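Local coordinates for coclaurine N-methyltransferase (Coptis japonica, PDB 6GKV), which catalyses the S-adenosylmethionine-dependent N-methylation of coclaurine and related tetrahydroisoquinolines in alkaloid biosynthesis, at residues 87-92 and 106-111; 95-100 and 284-289; 289-294 and 325-330. One frame throughout, in Å; residues are numbered along the deposited sequence.

Contact 1: residues 87-92 and 106-111; sequences GSNLKG and EAEIAM
The loop 87-92 runs past helix 104-118 with Lys91 and Glu108 as the closest backbone pair, their CA atoms 6.5 Å apart. Residues Gly87 to Leu90 form a type I beta turn. The site belongs to the Rossmann-like methyltransferase domain of the CFA/CMAS family. One carboxylate, that of Glu108, holds the turn. Its CG stands beside the backbone N (chi1 -66°), and the rest of the chain is extended, which carries the carboxylate across to the loop. Asn89 N donates to Glu108 OE1 over 2.9 Å, nearly straight at 169° and on the syn side. Lys91 N donates to Glu108 OE2 over 3.0 Å, but from above the carboxylate plane. A weak third bond comes from Gly87 N to Glu108 OE2. A water also donates to that oxygen and to Lys91 O, joining the two. The buried charge is thus met mainly by backbone N-H groups, which probably stabilise it. A glutamine here would probably keep the length but leave one of the two firm N-H donors without an acceptor, disturbing the turn. Gly87 packs against the carboxylate, where a side chain would clash with OE1. The loop leads straight into the cofactor site: Gly92 N is hydrogen-bonded to S-adenosyl-L-homocysteine. The Lys91 chain runs along the helix, and its amino group is bound by Ser93, Cys94 and Tyr115. On the way it crosses Met111 at about a right angle, with Lys91 CE 3.9 Å from Met111 CB.

Contact 2: residues 95-100 and 284-289; sequences CYFKED and FSRTNE. With F2W (6,7-dimethoxy-2-methyl-1,2,3,4-tetrahydroisoquinolin-2-ium), chain D.
Thr287 OG1 has two hydrogen-bond partners: Cys95 N donates to it over 3.0 Å at 149°, and it is also hydrogen-bonded to His283 O one helical turn back. Thr287 and its neighbours lie on helix 281-297, which carries part of the substrate pocket in this Rossmann-like methyltransferase. Residues 95-100 form a loop beside the helix. Thr287 holds OG1 beside its own backbone N, which brings this oxygen to the loop as an acceptor for Cys95 N. The same oxygen sits at the edge of the Phe97 ring, in its plane, 3.2 Å from CE1. Thr287 CG2 packs against Cys95 SG.

Phe97 meets this hydroxyl at its edge and Arg286 over a face. The face is covered by Arg286 CB, a CH-pi contact 3.9 Å from the ring centroid. Farther out, the arginine chain bends at chi3 (51°) and brings the guanidinium to the CD2 corner of the ring. Phe97 CD2 then lies over the centre of the guanidinium face, 3.5 Å from CZ. The two planes are 36° apart, so the groups are tilted and not flatly stacked. The guanidinium edge faces Glu99 O. Its NH2 has a weak bond to Thr102 O and a long, weak ion pair with Glu290.

The other side of the helix faces the bound N-methylheliamine (F2W). Phe284 approaches its aromatic carbon CAA obliquely. Asn288 ND2 donates to Phe284 O over 2.9 Å, from above the carbonyl plane, while Asn288 N reaches that oxygen from the opposite face. This bond fixes the amide's turn and sets Asn288 OD1 3.4 Å from the methoxy carbon CAM of F2W.

Contact 3: residues 289-294 and 325-330; sequences EEWLKR and GFCLSG. With F2W (6,7-dimethoxy-2-methyl-1,2,3,4-tetrahydroisoquinolin-2-ium), chain D.
Leu292 and Cys327 meet where helices 281-297 and 313-335 pack nearly antiparallel. The short segments approach to 8.7 Å between axes, with 151° between their directions. The tight part is a small apolar seam. Leu292 CB lies 3.9 Å from Cys327 CB, and at that point the backbones are nearest. With chi1 at 173° Leu292 swings its CG away from its own N, and the branch CD2 comes within 3.5 Å of Leu328 CD2. The two leucine side chains meet at a slant. No hydrogen bond crosses between the segments. The Cys327 sulfur points at the first carbon of Trp291, with SG 3.7 Å from CB, and lies near the plane of the indole, at its edge.

Trp291 extends the seam to Phe326, which meets the bound product N-methylheliamine (F2W). The far rim of the indole's six-membered ring, CZ3, comes 4.0 Å from Phe326 CE2 and meets the phenyl at its edge. One face of the Phe326 ring takes the methoxy carbon CAM of F2W. Phe326 O is 3.3 Å from the same CAM. Gly330 CA lies 3.5 Å from CAM, a close approach by a residue without a side chain. Phe326 and Gly330 belong to the pocket of the bound N-methylheliamine.

The loose side is on the outer flank of 289-294. There Lys293 NZ forms a salt bridge with Glu290 OE2 within the helix, and neither residue reaches 325-330. Lys293 is exposed to solvent. Other helices border the seam: from helix 21-39, Tyr21 touches Leu292 and Ile24 touches Leu328, and Leu104 of helix 104-118 lies against Trp291.

How the contacts relate
Contacts 1 and 3 are buried, while contact 2 is partly buried, with its Glu99 and Asp100 end exposed. Helix 281-297 serves contacts 2 and 3, which share Glu289 and both touch F2W. Contact 1 lies on the cofactor side, and helix 104-118 joins it to contact 2 through Ala107 O and Tyr96 N, probably hydrogen-bonded. Trp291 of contact 3 reaches back to the cofactor loop, its CZ2 3.2 Å from Lys91 O. The chemistry shifts along this path. Contact 1 rests on a carboxylate bound by backbone N-H groups, contact 2 mixes a hydroxyl with arginine-aromatic packing, and contact 3 is apolar.

Contact 1: residues 87-92 and 106-111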
loop_
_atom_site.group_PDB
_atom_site.type_symbol
_atom_site.label_atom_id
_atom_site.label_comp_id
_atom_site.label_asym_id
_atom_site.label_seq_id
_atom_site.Cartn_x
_atom_site.Cartn_y
_atom_site.Cartn_z
ATOM N N GLY A 87 27.312 -10.058 -15.841
ATOM C CA GLY A 87 27.229 -11.298 -16.605
ATOM C C GLY A 87 27.091 -11.042 -18.098
ATOM O O GLY A 87 27.363 -9.934 -18.559
ATOM N N SER A 88 26.652 -12.054 -18.848
ATOM C CA SER A 88 26.619 -12.001 -20.319
ATOM C C SER A 88 25.773 -10.892 -20.950
ATOM O O SER A 88 26.086 -10.445 -22.058
ATOM C CB SER A 88 26.121 -13.326 -20.883
ATOM O OG SER A 88 27.086 -14.334 -20.778
ATOM N N ASN A 89 24.689 -10.484 -20.287
ATOM C CA ASN A 89 23.788 -9.467 -20.837
ATOM C C ASN A 89 24.041 -8.076 -20.261
ATOM O O ASN A 89 23.394 -7.104 -20.662
ATOM C CB ASN A 89 22.316 -9.839 -20.606
ATOM C CG ASN A 89 22.008 -11.288 -20.932
ATOM O OD1 ASN A 89 22.131 -12.171 -20.081
ATOM N ND2 ASN A 89 21.604 -11.536 -22.170
ATOM N N LEU A 90 24.987 -7.982 -19.331
ATOM C CA LEU A 90 25.351 -6.704 -18.746
ATOM C C LEU A 90 24.134 -6.092 -18.072
ATOM O O LEU A 90 23.792 -4.928 -18.294
ATOM C CB LEU A 90 25.908 -5.761 -19.807
ATOM C CG LEU A 90 27.015 -6.340 -20.688
ATOM C CD1 LEU A 90 27.458 -5.316 -21.708
ATOM C CD2 LEU A 90 28.179 -6.802 -19.846
ATOM N N LYS A 91 23.468 -6.895 -17.253
ATOM C CA LYS A 91 22.312 -6.422 -16.521
ATOM C C LYS A 91 22.792 -5.730 -15.261
ATOM O O LYS A 91 23.376 -6.368 -14.387
ATOM C CB LYS A 91 21.377 -7.581 -16.195
ATOM C CG LYS A 91 20.028 -7.159 -15.603
ATOM C CD LYS A 91 19.116 -8.371 -15.425
ATOM C CE LYS A 91 17.661 -7.950 -15.416
ATOM N NZ LYS A 91 17.348 -7.120 -14.230
ATOM N N GLY A 92 22.553 -4.426 -15.173
ATOM C CA GLY A 92 23.041 -3.628 -14.057
ATOM C C GLY A 92 21.932 -3.380 -13.058
ATOM O O GLY A 92 21.807 -2.286 -12.496
ATOM N N GLU A 106 22.655 -17.289 -15.733
ATOM C CA GLU A 106 21.336 -17.872 -15.555
ATOM C C GLU A 106 20.376 -16.903 -14.884
ATOM O O GLU A 106 19.189 -16.843 -15.230
ATOM C CB GLU A 106 21.429 -19.152 -14.710
ATOM C CG GLU A 106 21.685 -20.433 -15.500
ATOM C CD GLU A 106 21.812 -21.672 -14.615
ATOM O OE1 GLU A 106 22.044 -21.536 -13.388
ATOM O OE2 GLU A 106 21.697 -22.788 -15.164
ATOM N N ALA A 107 20.892 -16.159 -13.909
ATOM C CA ALA A 107 20.034 -15.329 -13.077
ATOM C C ALA A 107 19.572 -14.103 -13.836
ATOM O O ALA A 107 18.422 -13.685 -13.679
ATOM C CB ALA A 107 20.746 -14.931 -11.801
ATOM N N GLU A 108 20.477 -13.529 -14.636
ATOM C CA GLU A 108 20.140 -12.420 -15.527
ATOM C C GLU A 108 18.966 -12.853 -16.400
ATOM O O GLU A 108 17.920 -12.208 -16.423
ATOM C CB GLU A 108 21.333 -12.007 -16.399
ATOM C CG GLU A 108 22.531 -11.415 -15.642
ATOM C CD GLU A 108 23.561 -10.764 -16.564
ATOM O OE1 GLU A 108 23.900 -11.356 -17.615
ATOM O OE2 GLU A 108 24.027 -9.647 -16.238
ATOM N N ILE A 109 19.151 -13.980 -17.082
ATOM C CA ILE A 109 18.141 -14.586 -17.954
ATOM C C ILE A 109 16.786 -14.800 -17.269
ATOM O O ILE A 109 15.744 -14.468 -17.828
ATOM C CB ILE A 109 18.642 -15.941 -18.500
ATOM C CG1 ILE A 109 19.945 -15.757 -19.300
ATOM C CG2 ILE A 109 17.568 -16.615 -19.346
ATOM C CD1 ILE A 109 19.826 -14.823 -20.504
ATOM N N ALA A 110 16.807 -15.337 -16.054
ATOM C CA ALA A 110 15.577 -15.609 -15.316
ATOM C C ALA A 110 14.775 -14.345 -14.991
ATOM O O ALA A 110 13.539 -14.361 -15.100
ATOM C CB ALA A 110 15.888 -16.369 -14.049
ATOM N N MET A 111 15.446 -13.265 -14.584
ATOM C CA MET A 111 14.746 -11.990 -14.365
ATOM C C MET A 111 14.164 -11.439 -15.677
ATOM O O MET A 111 13.048 -10.929 -15.692
ATOM C CB MET A 111 15.663 -10.915 -13.771
ATOM C CG MET A 111 15.652 -10.702 -12.287
ATOM S SD MET A 111 14.150 -10.514 -11.321
ATOM C CE MET A 111 13.239 -9.478 -12.307
HETATM O O HOH W 1 24.837 -8.755 -13.899
#

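Contact 2: residues 95-100 and 284-289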
loop_
_atom_site.group_PDB
_atom_site.type_symbol
_atom_site.label_atom_id
_atom_site.label_comp_id
_atom_site.label_asym_id
_atom_site.label_seq_id
_atom_site.Cartn_x
_atom_site.Cartn_y
_atom_site.Cartn_z
ATOM N N CYS A 95 19.042 -9.504 -10.416
ATOM C CA CYS A 95 18.868 -10.767 -11.121
ATOM C C CYS A 95 18.094 -11.763 -10.248
ATOM O O CYS A 95 17.866 -11.520 -9.065
ATOM C CB CYS A 95 20.205 -11.349 -11.526
ATOM S SG CYS A 95 21.094 -10.230 -12.576
ATOM N N TYR A 96 17.673 -12.869 -10.847
ATOM C CA TYR A 96 16.785 -13.787 -10.162
ATOM C C TYR A 96 17.427 -15.151 -9.956
ATOM O O TYR A 96 17.680 -15.887 -10.911
ATOM C CB TYR A 96 15.476 -13.922 -10.938
ATOM C CG TYR A 96 14.370 -14.514 -10.118
ATOM C CD1 TYR A 96 14.118 -15.882 -10.141
ATOM C CD2 TYR A 96 13.585 -13.713 -9.307
ATOM C CE1 TYR A 96 13.114 -16.434 -9.386
ATOM C CE2 TYR A 96 12.567 -14.257 -8.547
ATOM C CZ TYR A 96 12.334 -15.615 -8.586
ATOM O OH TYR A 96 11.316 -16.150 -7.828
ATOM N N PHE A 97 17.691 -15.473 -8.697
ATOM C CA PHE A 97 18.284 -16.748 -8.332
ATOM C C PHE A 97 17.208 -17.646 -7.699
ATOM O O PHE A 97 16.822 -17.434 -6.544
ATOM C CB PHE A 97 19.464 -16.539 -7.364
ATOM C CG PHE A 97 20.577 -15.668 -7.913
ATOM C CD1 PHE A 97 20.456 -14.283 -7.933
ATOM C CD2 PHE A 97 21.754 -16.233 -8.375
ATOM C CE1 PHE A 97 21.464 -13.479 -8.420
ATOM C CE2 PHE A 97 22.781 -15.434 -8.866
ATOM C CZ PHE A 97 22.635 -14.051 -8.893
ATOM N N LYS A 98 16.717 -18.630 -8.460
ATOM C CA LYS A 98 15.737 -19.580 -7.933
ATOM C C LYS A 98 16.410 -20.655 -7.074
ATOM O O LYS A 98 15.915 -20.990 -5.998
ATOM C CB LYS A 98 14.916 -20.227 -9.063
ATOM C CG LYS A 98 13.453 -19.759 -9.045
ATOM C CD LYS A 98 12.518 -20.440 -10.058
ATOM C CE LYS A 98 11.173 -19.691 -10.125
ATOM N NZ LYS A 98 10.802 -19.239 -11.500
ATOM N N GLU A 99 17.546 -21.177 -7.523
ATOM C CA GLU A 99 18.246 -22.213 -6.760
ATOM C C GLU A 99 19.669 -21.840 -6.360
ATOM O O GLU A 99 20.347 -21.083 -7.048
ATOM C CB GLU A 99 18.281 -23.510 -7.559
ATOM C CG GLU A 99 16.932 -24.112 -7.809
ATOM C CD GLU A 99 16.998 -25.196 -8.846
ATOM O OE1 GLU A 99 16.280 -25.088 -9.862
ATOM O OE2 GLU A 99 17.791 -26.140 -8.655
ATOM N N ASP A 100 20.125 -22.427 -5.260
ATOM C CA ASP A 100 21.459 -22.173 -4.715
ATOM C C ASP A 100 22.614 -22.281 -5.720
ATOM O O ASP A 100 23.625 -21.592 -5.563
ATOM C CB ASP A 100 21.716 -23.116 -3.540
ATOM C CG ASP A 100 20.810 -22.828 -2.361
ATOM O OD1 ASP A 100 19.618 -23.214 -2.402
ATOM O OD2 ASP A 100 21.287 -22.205 -1.395
ATOM N N PHE A 284 18.771 -9.631 -5.049
ATOM C CA PHE A 284 19.708 -8.556 -5.348
ATOM C C PHE A 284 20.950 -8.702 -4.478
ATOM O O PHE A 284 22.050 -8.291 -4.869
ATOM C CB PHE A 284 19.079 -7.169 -5.189
ATOM C CG PHE A 284 19.773 -6.118 -6.013
ATOM C CD1 PHE A 284 20.612 -6.511 -7.029
ATOM C CD2 PHE A 284 19.545 -4.770 -5.837
ATOM C CE1 PHE A 284 21.271 -5.601 -7.809
ATOM C CE2 PHE A 284 20.196 -3.847 -6.659
ATOM C CZ PHE A 284 21.076 -4.271 -7.632
ATOM N N SER A 285 20.795 -9.323 -3.320
ATOM C CA SER A 285 21.958 -9.558 -2.490
ATOM C C SER A 285 22.903 -10.476 -3.234
ATOM O O SER A 285 24.098 -10.208 -3.316
ATOM C CB SER A 285 21.570 -10.150 -1.142
ATOM O OG SER A 285 22.707 -10.202 -0.296
ATOM N N ARG A 286 22.362 -11.545 -3.807
ATOM C CA ARG A 286 23.210 -12.539 -4.449
ATOM C C ARG A 286 23.804 -11.980 -5.728
ATOM O O ARG A 286 24.946 -12.291 -6.086
ATOM C CB ARG A 286 22.429 -13.814 -4.728
ATOM C CG ARG A 286 22.262 -14.715 -3.492
ATOM C CD ARG A 286 22.157 -16.186 -3.892
ATOM N NE ARG A 286 23.249 -16.579 -4.781
ATOM C CZ ARG A 286 23.242 -17.668 -5.546
ATOM N NH1 ARG A 286 22.188 -18.476 -5.538
ATOM N NH2 ARG A 286 24.282 -17.937 -6.332
ATOM N N THR A 287 23.027 -11.143 -6.403
ATOM C CA THR A 287 23.474 -10.459 -7.613
ATOM C C THR A 287 24.752 -9.643 -7.366
ATOM O O THR A 287 25.739 -9.807 -8.063
ATOM C CB THR A 287 22.360 -9.526 -8.160
ATOM O OG1 THR A 287 21.242 -10.314 -8.569
ATOM C CG2 THR A 287 22.837 -8.787 -9.347
ATOM N N ASN A 288 24.706 -8.768 -6.367
ATOM C CA ASN A 288 25.826 -7.938 -5.998
ATOM C C ASN A 288 27.015 -8.773 -5.558
ATOM O O ASN A 288 28.181 -8.351 -5.707
ATOM C CB ASN A 288 25.449 -6.977 -4.875
ATOM C CG ASN A 288 24.681 -5.753 -5.370
ATOM O OD1 ASN A 288 25.283 -4.803 -5.866
ATOM N ND2 ASN A 288 23.361 -5.747 -5.178
ATOM N N GLU A 289 26.716 -9.941 -4.992
ATOM C CA GLU A 289 27.744 -10.874 -4.511
ATOM C C GLU A 289 28.460 -11.541 -5.677
ATOM O O GLU A 289 29.641 -11.850 -5.601
ATOM C CB GLU A 289 27.114 -11.944 -3.597
ATOM C CG GLU A 289 28.062 -13.025 -3.100
ATOM C CD GLU A 289 27.363 -14.093 -2.230
ATOM O OE1 GLU A 289 26.119 -14.210 -2.300
ATOM O OE2 GLU A 289 28.068 -14.824 -1.486
HETATM C CAM F2W D . 24.120 -1.751 -4.786
HETATM O OAK F2W D . 23.033 -1.033 -4.158
HETATM C CAB F2W D . 22.172 -0.546 -5.110
HETATM C CAA F2W D . 22.331 -0.778 -6.481
HETATM C CAF F2W D . 21.403 -0.223 -7.357
HETATM C CAJ F2W D . 21.457 -0.428 -8.725
HETATM C CAI F2W D . 20.742 0.616 -9.643
HETATM N NAH F2W D . 19.341 0.596 -9.195
HETATM C CAO F2W D . 18.783 1.773 -9.890
HETATM C CAG F2W D . 19.523 1.052 -7.814
HETATM C CAE F2W D . 20.317 0.461 -6.882
HETATM C CAD F2W D . 20.175 0.719 -5.521
HETATM C CAC F2W D . 21.088 0.175 -4.635
HETATM O OAL F2W D . 21.050 0.353 -3.277
HETATM C CAN F2W D . 19.953 1.090 -2.703
#

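Contact 3: residues 289-294 and 325-330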
loop_
_atom_site.group_PDB
_atom_site.type_symbol
_atom_site.label_atom_id
_atom_site.label_comp_id
_atom_site.label_asym_id
_atom_site.label_seq_id
_atom_site.Cartn_x
_atom_site.Cartn_y
_atom_site.Cartn_z
ATOM N N GLU A 289 26.716 -9.941 -4.992
ATOM C CA GLU A 289 27.744 -10.874 -4.511
ATOM C C GLU A 289 28.460 -11.541 -5.677
ATOM O O GLU A 289 29.641 -11.850 -5.601
ATOM C CB GLU A 289 27.114 -11.944 -3.597
ATOM C CG GLU A 289 28.062 -13.025 -3.100
ATOM C CD GLU A 289 27.363 -14.093 -2.230
ATOM O OE1 GLU A 289 26.119 -14.210 -2.300
ATOM O OE2 GLU A 289 28.068 -14.824 -1.486
ATOM N N GLU A 290 27.734 -11.781 -6.759
ATOM C CA GLU A 290 28.337 -12.455 -7.897
ATOM C C GLU A 290 29.210 -11.466 -8.660
ATOM O O GLU A 290 30.231 -11.841 -9.236
ATOM C CB GLU A 290 27.257 -13.082 -8.795
ATOM C CG GLU A 290 26.525 -14.277 -8.143
ATOM C CD GLU A 290 27.424 -15.497 -7.934
ATOM O OE1 GLU A 290 28.139 -15.882 -8.884
ATOM O OE2 GLU A 290 27.408 -16.083 -6.820
ATOM N N TRP A 291 28.787 -10.205 -8.640
ATOM C CA TRP A 291 29.535 -9.110 -9.221
ATOM C C TRP A 291 30.874 -8.936 -8.497
ATOM O O TRP A 291 31.933 -8.791 -9.126
ATOM C CB TRP A 291 28.721 -7.816 -9.133
ATOM C CG TRP A 291 27.573 -7.714 -10.093
ATOM C CD1 TRP A 291 27.370 -8.464 -11.214
ATOM C CD2 TRP A 291 26.467 -6.800 -10.013
ATOM N NE1 TRP A 291 26.206 -8.071 -11.841
ATOM C CE2 TRP A 291 25.632 -7.053 -11.121
ATOM C CE3 TRP A 291 26.098 -5.792 -9.106
ATOM C CZ2 TRP A 291 24.458 -6.334 -11.358
ATOM C CZ3 TRP A 291 24.922 -5.074 -9.343
ATOM C CH2 TRP A 291 24.126 -5.347 -10.463
ATOM N N LEU A 292 30.810 -8.942 -7.168
ATOM C CA LEU A 292 31.997 -8.784 -6.337
ATOM C C LEU A 292 33.010 -9.911 -6.568
ATOM O O LEU A 292 34.199 -9.646 -6.713
ATOM C CB LEU A 292 31.594 -8.720 -4.871
ATOM C CG LEU A 292 32.717 -8.713 -3.841
ATOM C CD1 LEU A 292 33.574 -7.460 -3.997
ATOM C CD2 LEU A 292 32.155 -8.839 -2.414
ATOM N N LYS A 293 32.543 -11.160 -6.618
ATOM C CA LYS A 293 33.422 -12.294 -6.954
ATOM C C LYS A 293 34.127 -12.057 -8.279
ATOM O O LYS A 293 35.279 -12.432 -8.451
ATOM C CB LYS A 293 32.648 -13.612 -7.052
ATOM C CG LYS A 293 32.297 -14.303 -5.735
ATOM C CD LYS A 293 31.376 -15.511 -6.007
ATOM C CE LYS A 293 30.701 -16.020 -4.744
ATOM N NZ LYS A 293 29.570 -16.974 -5.029
ATOM N N ARG A 294 33.416 -11.448 -9.222
ATOM C CA ARG A 294 33.967 -11.241 -10.551
ATOM C C ARG A 294 35.025 -10.159 -10.574
ATOM O O ARG A 294 35.960 -10.238 -11.353
ATOM C CB ARG A 294 32.857 -10.916 -11.543
ATOM C CG ARG A 294 32.078 -12.145 -11.922
ATOM C CD ARG A 294 30.840 -11.843 -12.747
ATOM N NE ARG A 294 30.244 -13.099 -13.173
ATOM C CZ ARG A 294 30.260 -13.544 -14.420
ATOM N NH1 ARG A 294 30.811 -12.817 -15.385
ATOM N NH2 ARG A 294 29.701 -14.711 -14.701
ATOM N N GLY A 325 32.789 -1.487 -2.623
ATOM C CA GLY A 325 31.765 -0.913 -1.754
ATOM C C GLY A 325 30.382 -0.806 -2.390
ATOM O O GLY A 325 29.374 -0.764 -1.697
ATOM N N PHE A 326 30.329 -0.731 -3.715
ATOM C CA PHE A 326 29.057 -0.754 -4.425
ATOM C C PHE A 326 28.352 -2.061 -4.127
ATOM O O PHE A 326 27.230 -2.105 -3.642
ATOM C CB PHE A 326 29.305 -0.623 -5.926
ATOM C CG PHE A 326 28.067 -0.519 -6.750
ATOM C CD1 PHE A 326 27.513 0.729 -7.035
ATOM C CD2 PHE A 326 27.472 -1.651 -7.279
ATOM C CE1 PHE A 326 26.376 0.840 -7.821
ATOM C CE2 PHE A 326 26.334 -1.548 -8.054
ATOM C CZ PHE A 326 25.789 -0.299 -8.324
ATOM N N CYS A 327 29.061 -3.130 -4.448
ATOM C CA CYS A 327 28.595 -4.489 -4.329
ATOM C C CYS A 327 28.431 -4.947 -2.866
ATOM O O CYS A 327 27.524 -5.714 -2.548
ATOM C CB CYS A 327 29.558 -5.403 -5.083
ATOM S SG CYS A 327 29.702 -5.039 -6.820
ATOM N N LEU A 328 29.290 -4.466 -1.980
ATOM C CA LEU A 328 29.193 -4.812 -0.569
ATOM C C LEU A 328 27.963 -4.154 0.028
ATOM O O LEU A 328 27.225 -4.797 0.807
ATOM C CB LEU A 328 30.445 -4.375 0.198
ATOM C CG LEU A 328 31.803 -5.051 -0.047
ATOM C CD1 LEU A 328 32.791 -4.418 0.874
ATOM C CD2 LEU A 328 31.763 -6.553 0.221
ATOM N N SER A 329 27.770 -2.868 -0.300
ATOM C CA SER A 329 26.540 -2.172 0.068
ATOM C C SER A 329 25.315 -2.960 -0.411
ATOM O O SER A 329 24.395 -3.214 0.357
ATOM C CB SER A 329 26.503 -0.768 -0.516
ATOM O OG SER A 329 27.442 0.056 0.135
ATOM N N GLY A 330 25.327 -3.365 -1.677
ATOM C CA GLY A 330 24.244 -4.163 -2.224
ATOM C C GLY A 330 24.045 -5.484 -1.502
ATOM O O GLY A 330 22.919 -5.843 -1.159
HETATM C CAM F2W D . 24.120 -1.751 -4.786
HETATM O OAK F2W D . 23.033 -1.033 -4.158
HETATM C CAB F2W D . 22.172 -0.546 -5.110
HETATM C CAA F2W D . 22.331 -0.778 -6.481
HETATM C CAF F2W D . 21.403 -0.223 -7.357
HETATM C CAJ F2W D . 21.457 -0.428 -8.725
HETATM C CAI F2W D . 20.742 0.616 -9.643
HETATM N NAH F2W D . 19.341 0.596 -9.195
HETATM C CAO F2W D . 18.783 1.773 -9.890
HETATM C CAG F2W D . 19.523 1.052 -7.814
HETATM C CAE F2W D . 20.317 0.461 -6.882
HETATM C CAD F2W D . 20.175 0.719 -5.521
HETATM C CAC F2W D . 21.088 0.175 -4.635
HETATM O OAL F2W D . 21.050 0.353 -3.277
HETATM C CAN F2W D . 19.953 1.090 -2.703
#